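Local atomic coordinates of mandelate racemase (PDB entry 3H12), a protein that probably catalyses metal-assisted abstraction of a proton next to a substrate carboxylate, as members of the mandelate racemase group of the enolase superfamily do. Residues 171-176 and 199-204. Sequence-based numbering, arbitrary orientation.
Sequences KLKVGR and LVDANQ. With NA (sodium ion), chain C.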
ATOM      1  N   LYS A 171     -11.681  33.550  13.448  1.00 14.07           N
ATOM      2  CA  LYS A 171     -11.904  32.760  12.209  1.00 13.94           C
ATOM      3  C   LYS A 171     -12.463  33.590  11.109  1.00 15.62           C
ATOM      4  O   LYS A 171     -13.421  34.344  11.347  1.00 14.39           O
ATOM      5  CB  LYS A 171     -12.712  31.495  12.515  1.00 13.97           C
ATOM      6  CG  LYS A 171     -12.900  30.601  11.263  1.00 14.02           C
ATOM      7  CD  LYS A 171     -13.340  29.203  11.869  1.00 14.11           C
ATOM      8  CE  LYS A 171     -14.878  29.154  12.125  1.00 15.04           C
ATOM      9  NZ  LYS A 171     -15.286  27.828  12.691  1.00 14.45           N
ATOM     10  N   LEU A 172     -11.923  33.426   9.897  1.00 14.10           N
ATOM     11  CA  LEU A 172     -12.403  34.109   8.740  1.00 14.39           C
ATOM     12  C   LEU A 172     -13.140  33.135   7.855  1.00 15.73           C
ATOM     13  O   LEU A 172     -12.623  32.040   7.502  1.00 15.14           O
ATOM     14  CB  LEU A 172     -11.207  34.642   7.884  1.00 14.57           C
ATOM     15  CG  LEU A 172     -11.625  35.256   6.508  1.00 13.66           C
ATOM     16  CD1 LEU A 172     -12.371  36.660   6.828  1.00 15.11           C
ATOM     17  CD2 LEU A 172     -10.286  35.533   5.732  1.00 16.85           C
ATOM     18  N   LYS A 173     -14.307  33.532   7.359  1.00 14.42           N
ATOM     19  CA  LYS A 173     -15.021  32.738   6.351  1.00 14.50           C
ATOM     20  C   LYS A 173     -14.581  33.102   4.969  1.00 14.97           C
ATOM     21  O   LYS A 173     -14.390  34.270   4.612  1.00 14.73           O
ATOM     22  CB  LYS A 173     -16.529  33.048   6.412  1.00 15.16           C
ATOM     23  CG  LYS A 173     -17.107  32.751   7.756  1.00 14.07           C
ATOM     24  CD  LYS A 173     -17.254  31.188   7.986  1.00 14.84           C
ATOM     25  CE  LYS A 173     -17.976  30.815   9.212  1.00 17.72           C
ATOM     26  NZ  LYS A 173     -18.383  29.328   9.153  1.00 20.95           N
ATOM     27  N   VAL A 174     -14.410  32.055   4.140  1.00 15.58           N
ATOM     28  CA  VAL A 174     -13.804  32.231   2.766  1.00 14.70           C
ATOM     29  C   VAL A 174     -14.596  31.350   1.803  1.00 15.10           C
ATOM     30  O   VAL A 174     -15.522  30.578   2.167  1.00 15.06           O
ATOM     31  CB  VAL A 174     -12.313  31.851   2.731  1.00 14.12           C
ATOM     32  CG1 VAL A 174     -11.466  32.648   3.671  1.00 15.31           C
ATOM     33  CG2 VAL A 174     -12.144  30.323   3.026  1.00 16.08           C
ATOM     34  N   GLY A 175     -14.321  31.551   0.472  1.00 18.27           N
ATOM     35  CA  GLY A 175     -14.769  30.530  -0.461  1.00 20.89           C
ATOM     36  C   GLY A 175     -15.522  31.133  -1.603  1.00 23.19           C
ATOM     37  O   GLY A 175     -15.708  30.468  -2.648  1.00 28.19           O
ATOM     38  N   ARG A 176     -16.060  32.319  -1.436  1.00 22.50           N
ATOM     39  CA  ARG A 176     -16.864  32.883  -2.575  1.00 24.63           C
ATOM     40  C   ARG A 176     -15.863  33.541  -3.579  1.00 25.71           C
ATOM     41  O   ARG A 176     -16.040  33.386  -4.826  1.00 29.04           O
ATOM     42  CB  ARG A 176     -17.927  33.879  -2.080  1.00 28.18           C
ATOM     43  CG  ARG A 176     -18.702  34.636  -3.103  1.00 42.17           C
ATOM     44  CD  ARG A 176     -18.900  35.988  -2.460  1.00 35.89           C
ATOM     45  NE  ARG A 176     -20.243  36.131  -2.126  1.00 42.04           N
ATOM     46  CZ  ARG A 176     -20.707  37.089  -1.353  1.00 37.91           C
ATOM     47  NH1 ARG A 176     -19.885  38.028  -0.792  1.00 39.81           N
ATOM     48  NH2 ARG A 176     -22.012  37.108  -1.186  1.00 39.99           N
ATOM     49  N   LEU A 199      -7.810  31.453  11.844  1.00 13.99           N
ATOM     50  CA  LEU A 199      -8.454  30.203  11.340  1.00 13.47           C
ATOM     51  C   LEU A 199      -9.189  30.581  10.087  1.00 14.76           C
ATOM     52  O   LEU A 199      -9.683  31.731   9.988  1.00 15.50           O
ATOM     53  CB  LEU A 199      -9.430  29.729  12.382  1.00 13.29           C
ATOM     54  CG  LEU A 199      -8.761  29.051  13.658  1.00 13.51           C
ATOM     55  CD1 LEU A 199      -7.775  29.902  14.380  1.00 14.51           C
ATOM     56  CD2 LEU A 199     -10.004  28.728  14.507  1.00 15.74           C
ATOM     57  N   VAL A 200      -9.341  29.636   9.145  1.00 13.13           N
ATOM     58  CA  VAL A 200     -10.078  29.910   7.889  1.00 14.53           C
ATOM     59  C   VAL A 200     -11.075  28.829   7.732  1.00 13.87           C
ATOM     60  O   VAL A 200     -10.806  27.626   8.028  1.00 15.01           O
ATOM     61  CB  VAL A 200      -9.014  29.877   6.689  1.00 14.91           C
ATOM     62  CG1 VAL A 200      -9.667  29.877   5.320  1.00 18.63           C
ATOM     63  CG2 VAL A 200      -8.201  31.195   6.895  1.00 17.78           C
ATOM     64  N   ASP A 201     -12.280  29.169   7.228  1.00 14.10           N
ATOM     65  CA  ASP A 201     -13.399  28.164   7.127  1.00 13.08           C
ATOM     66  C   ASP A 201     -14.100  28.422   5.788  1.00 14.54           C
ATOM     67  O   ASP A 201     -14.639  29.526   5.522  1.00 14.45           O
ATOM     68  CB  ASP A 201     -14.337  28.426   8.306  1.00 14.58           C
ATOM     69  CG  ASP A 201     -15.562  27.498   8.293  1.00 17.95           C
ATOM     70  OD1 ASP A 201     -15.785  26.707   7.307  1.00 15.97           O
ATOM     71  OD2 ASP A 201     -16.281  27.577   9.334  1.00 15.94           O
ATOM     72  N   ALA A 202     -14.039  27.431   4.876  1.00 14.56           N
ATOM     73  CA  ALA A 202     -14.686  27.605   3.541  1.00 13.00           C
ATOM     74  C   ALA A 202     -16.041  27.019   3.429  1.00 14.45           C
ATOM     75  O   ALA A 202     -16.682  27.114   2.354  1.00 15.61           O
ATOM     76  CB  ALA A 202     -13.752  26.868   2.488  1.00 15.02           C
ATOM     77  N   ASN A 203     -16.592  26.431   4.542  1.00 14.60           N
ATOM     78  CA  ASN A 203     -17.966  25.866   4.526  1.00 13.99           C
ATOM     79  C   ASN A 203     -18.228  25.049   3.236  1.00 15.94           C
ATOM     80  O   ASN A 203     -19.309  25.086   2.614  1.00 14.95           O
ATOM     81  CB  ASN A 203     -19.093  27.010   4.596  1.00 15.11           C
ATOM     82  CG  ASN A 203     -19.195  27.571   5.996  1.00 16.28           C
ATOM     83  OD1 ASN A 203     -18.614  28.614   6.273  1.00 18.49           O
ATOM     84  ND2 ASN A 203     -19.913  26.857   6.887  1.00 18.15           N
ATOM     85  N   GLN A 204     -17.276  24.175   2.961  1.00 15.42           N
ATOM     86  CA  GLN A 204     -17.363  23.182   1.807  1.00 15.71           C
ATOM     87  C   GLN A 204     -17.478  23.853   0.461  1.00 18.80           C
ATOM     88  O   GLN A 204     -18.038  23.243  -0.453  1.00 17.98           O
ATOM     89  CB  GLN A 204     -18.611  22.243   1.971  1.00 16.62           C
ATOM     90  CG  GLN A 204     -18.707  21.615   3.402  1.00 16.07           C
ATOM     91  CD  GLN A 204     -19.874  20.646   3.484  1.00 18.02           C
ATOM     92  OE1 GLN A 204     -19.961  19.667   2.699  1.00 16.85           O
ATOM     93  NE2 GLN A 204     -20.886  20.927   4.336  1.00 18.75           N
TER
HETATM   94 NA    NA C 500     -17.678  25.855  10.403  1.00 18.59          NA
HETATM   95  O   HOH W   1     -18.175  27.265  12.407  1.00 16.77           O
HETATM   96  O   HOH W   2     -17.692  30.190   4.157  1.00 17.88           O
HETATM   97  O   HOH W   3     -17.599  25.074   8.218  1.00 22.03           O
HETATM   98  O   HOH W   4     -19.765  26.723   9.740  1.00 17.54           O
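K171 packs its aliphatic chain across L199 and D201, CB lying 3.7 Å from L199 CB. A bend at chi3 (85°) brings CE to within 3.5 Å of D201 OD2, while NZ hydrogen-bonds Y142, forms a salt bridge with E227 and donates to a water on the sodium. From L172 the backbone zips to the parallel neighbour: its N gives a nearly straight bond to L199 O (2.8 Å, 168° at the hydrogen), and its O receives D201 N. K173 points to the same face as K171. Its chain, folded at chi2 (-74°), runs alongside D201, and NZ meets D201 OD2 at 2.7 Å from above the carboxylate plane, a salt bridge; it also hydrogen-bonds N203 OD1 on a lone pair, in the carbonyl plane, at 3.0 Å. OD2 binds the sodium too, at 2.5 Å, so lysine and metal share one oxygen, whereas OD1 closes an Asx turn with N203 N. V174 N donates to D201 O, and CG2 of V174 presses tightly on V200 CG1 (3.4 Å) on the helix 178-192 side. These are neighbouring strands of a beta-alpha-beta unit in the enolase-type barrel, with D201, E227 and E254 at or just past the C-terminal ends of its strands, around the metal.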